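Local coordinates for Poly(Beta-D-mannuronate) lyase (Pseudopedobacter saltans, PDB 7O79), which probably cleaves alginate at its mannuronate units by beta-elimination, as a polysaccharide lyase of family 6 built on a parallel beta-helix, at residues A[358-363]-A[393-398]. Sequence-based numbering, arbitrary orientation.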
loop_
_atom_site.group_PDB
_atom_site.type_symbol
_atom_site.label_atom_id
_atom_site.label_comp_id
_atom_site.label_asym_id
_atom_site.label_seq_id
_atom_site.Cartn_x
_atom_site.Cartn_y
_atom_site.Cartn_z
ATOM N N THR A 358 0.863 -21.397 -11.007
ATOM C CA THR A 358 0.192 -22.699 -10.931
ATOM C C THR A 358 -0.854 -22.706 -9.825
ATOM O O THR A 358 -0.839 -21.867 -8.927
ATOM C CB THR A 358 1.156 -23.853 -10.634
ATOM O OG1 THR A 358 1.735 -23.658 -9.341
ATOM C CG2 THR A 358 2.253 -23.943 -11.667
ATOM N N HIS A 359 -1.759 -23.687 -9.899
ATOM C CA HIS A 359 -2.744 -23.935 -8.850
ATOM C C HIS A 359 -3.635 -22.724 -8.586
ATOM O O HIS A 359 -4.056 -22.472 -7.458
ATOM C CB HIS A 359 -2.060 -24.424 -7.572
ATOM C CG HIS A 359 -1.303 -25.699 -7.766
ATOM N ND1 HIS A 359 -0.018 -25.742 -8.268
ATOM C CD2 HIS A 359 -1.666 -26.988 -7.552
ATOM C CE1 HIS A 359 0.383 -27.000 -8.334
ATOM N NE2 HIS A 359 -0.598 -27.775 -7.908
ATOM N N ASN A 360 -3.991 -22.015 -9.649
ATOM C CA ASN A 360 -4.887 -20.873 -9.562
ATOM C C ASN A 360 -6.264 -21.258 -10.086
ATOM O O ASN A 360 -6.384 -22.094 -10.985
ATOM C CB ASN A 360 -4.324 -19.700 -10.372
ATOM C CG ASN A 360 -2.993 -19.217 -9.814
ATOM O OD1 ASN A 360 -2.937 -18.650 -8.716
ATOM N ND2 ASN A 360 -1.907 -19.478 -10.546
ATOM N N ILE A 361 -7.298 -20.638 -9.517
ATOM C CA ILE A 361 -8.679 -20.787 -9.976
ATOM C C ILE A 361 -9.088 -19.481 -10.638
ATOM O O ILE A 361 -8.817 -18.407 -10.090
ATOM C CB ILE A 361 -9.625 -21.129 -8.810
ATOM C CG1 ILE A 361 -9.427 -22.581 -8.378
ATOM C CG2 ILE A 361 -11.098 -20.833 -9.190
ATOM C CD1 ILE A 361 -10.301 -22.974 -7.211
ATOM N N ILE A 362 -9.719 -19.567 -11.825
ATOM C CA ILE A 362 -10.032 -18.393 -12.639
ATOM C C ILE A 362 -11.405 -18.534 -13.292
ATOM O O ILE A 362 -11.767 -19.605 -13.798
ATOM C CB ILE A 362 -8.987 -18.145 -13.750
ATOM C CG1 ILE A 362 -7.548 -18.133 -13.222
ATOM C CG2 ILE A 362 -9.276 -16.844 -14.483
ATOM C CD1 ILE A 362 -6.557 -18.712 -14.221
ATOM N N SER A 363 -12.145 -17.429 -13.325
ATOM C CA SER A 363 -13.260 -17.265 -14.249
ATOM C C SER A 363 -13.339 -15.798 -14.643
ATOM O O SER A 363 -12.973 -14.917 -13.861
ATOM C CB SER A 363 -14.574 -17.778 -13.635
ATOM O OG SER A 363 -15.215 -16.784 -12.852
ATOM N N GLY A 393 0.680 -24.505 -15.053
ATOM C CA GLY A 393 -0.171 -25.680 -15.070
ATOM C C GLY A 393 -1.022 -25.705 -13.834
ATOM O O GLY A 393 -0.919 -24.837 -12.964
ATOM N N SER A 394 -1.879 -26.725 -13.766
ATOM C CA SER A 394 -2.757 -26.927 -12.618
ATOM C C SER A 394 -3.608 -25.691 -12.340
ATOM O O SER A 394 -4.021 -25.445 -11.210
ATOM C CB SER A 394 -1.960 -27.324 -11.379
ATOM O OG SER A 394 -1.314 -28.566 -11.572
ATOM N N ASN A 395 -3.870 -24.895 -13.366
ATOM C CA ASN A 395 -4.801 -23.790 -13.250
ATOM C C ASN A 395 -6.168 -24.245 -13.741
ATOM O O ASN A 395 -6.275 -24.958 -14.743
ATOM C CB ASN A 395 -4.303 -22.587 -14.047
ATOM C CG ASN A 395 -3.001 -22.067 -13.508
ATOM O OD1 ASN A 395 -2.907 -21.781 -12.321
ATOM N ND2 ASN A 395 -1.977 -21.978 -14.359
ATOM N N LEU A 396 -7.208 -23.855 -13.023
ATOM C CA LEU A 396 -8.544 -24.370 -13.274
ATOM C C LEU A 396 -9.469 -23.224 -13.661
ATOM O O LEU A 396 -9.696 -22.307 -12.865
ATOM C CB LEU A 396 -9.047 -25.117 -12.042
ATOM C CG LEU A 396 -10.486 -25.623 -12.050
ATOM C CD1 LEU A 396 -10.768 -26.511 -13.259
ATOM C CD2 LEU A 396 -10.711 -26.392 -10.752
ATOM N N VAL A 397 -9.994 -23.277 -14.881
ATOM C CA VAL A 397 -10.880 -22.244 -15.411
ATOM C C VAL A 397 -12.309 -22.767 -15.389
ATOM O O VAL A 397 -12.632 -23.748 -16.077
ATOM C CB VAL A 397 -10.476 -21.823 -16.833
ATOM C CG1 VAL A 397 -11.375 -20.699 -17.313
ATOM C CG2 VAL A 397 -9.002 -21.388 -16.867
ATOM N N TYR A 398 -13.160 -22.099 -14.612
ATOM C CA TYR A 398 -14.571 -22.433 -14.490
ATOM C C TYR A 398 -15.425 -21.677 -15.489
ATOM O O TYR A 398 -15.094 -20.570 -15.909
ATOM C CB TYR A 398 -15.094 -22.122 -13.090
ATOM C CG TYR A 398 -14.652 -23.095 -12.031
ATOM C CD1 TYR A 398 -13.383 -23.031 -11.485
ATOM C CD2 TYR A 398 -15.503 -24.098 -11.593
ATOM C CE1 TYR A 398 -12.984 -23.924 -10.505
ATOM C CE2 TYR A 398 -15.112 -25.001 -10.620
ATOM C CZ TYR A 398 -13.854 -24.914 -10.081
ATOM O OH TYR A 398 -13.469 -25.805 -9.103
#
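Asn360 and Asn395 directly follow matching bends of two parallel chains, after which the hydrogen bonds Leu396 N to Asn360 O (2.8 Å), Ile362 N to Leu396 O and Tyr398 N to Ile362 O form a regular ladder. At the bend His359 and Ser394 both adopt left-handed helical backbone angles, and Ser394 CB lies over the His359 ring face, 3.7 Å from its centroid (CH-pi); Thr358 OG1 is hydrogen-bonded to His359 ND1 at the ring edge. Both asparagines carry CG anti to the carbonyl carbon (chi1 -63°), setting their amides side by side, planes 17° apart. Asn395 OD1 accepts from Asn360 N (2.9 Å), in its carbonyl plane, and from Asn360 ND2 (3.1 Å), tilted out of it. Asparagine suits both places because its short amide accepts and donates at once: Asn395 ND2 hydrogen-bonds Ile357 O, while Asn360 bonds Asn323 N and Tyr320 O of the preceding coil. A leucine in place of Asn395 would probably leave Asn360 N without this acceptor and cost Asn360 ND2 one partner. Ile361 CG2 meets Tyr398 CE1 at 3.9 Å; on the opposite face, with Val397, branched, apolar Ile362 fills buried space against Ile333 and Ile371. The asparagines are successive rungs of an asparagine ladder, a feature of parallel beta-helices.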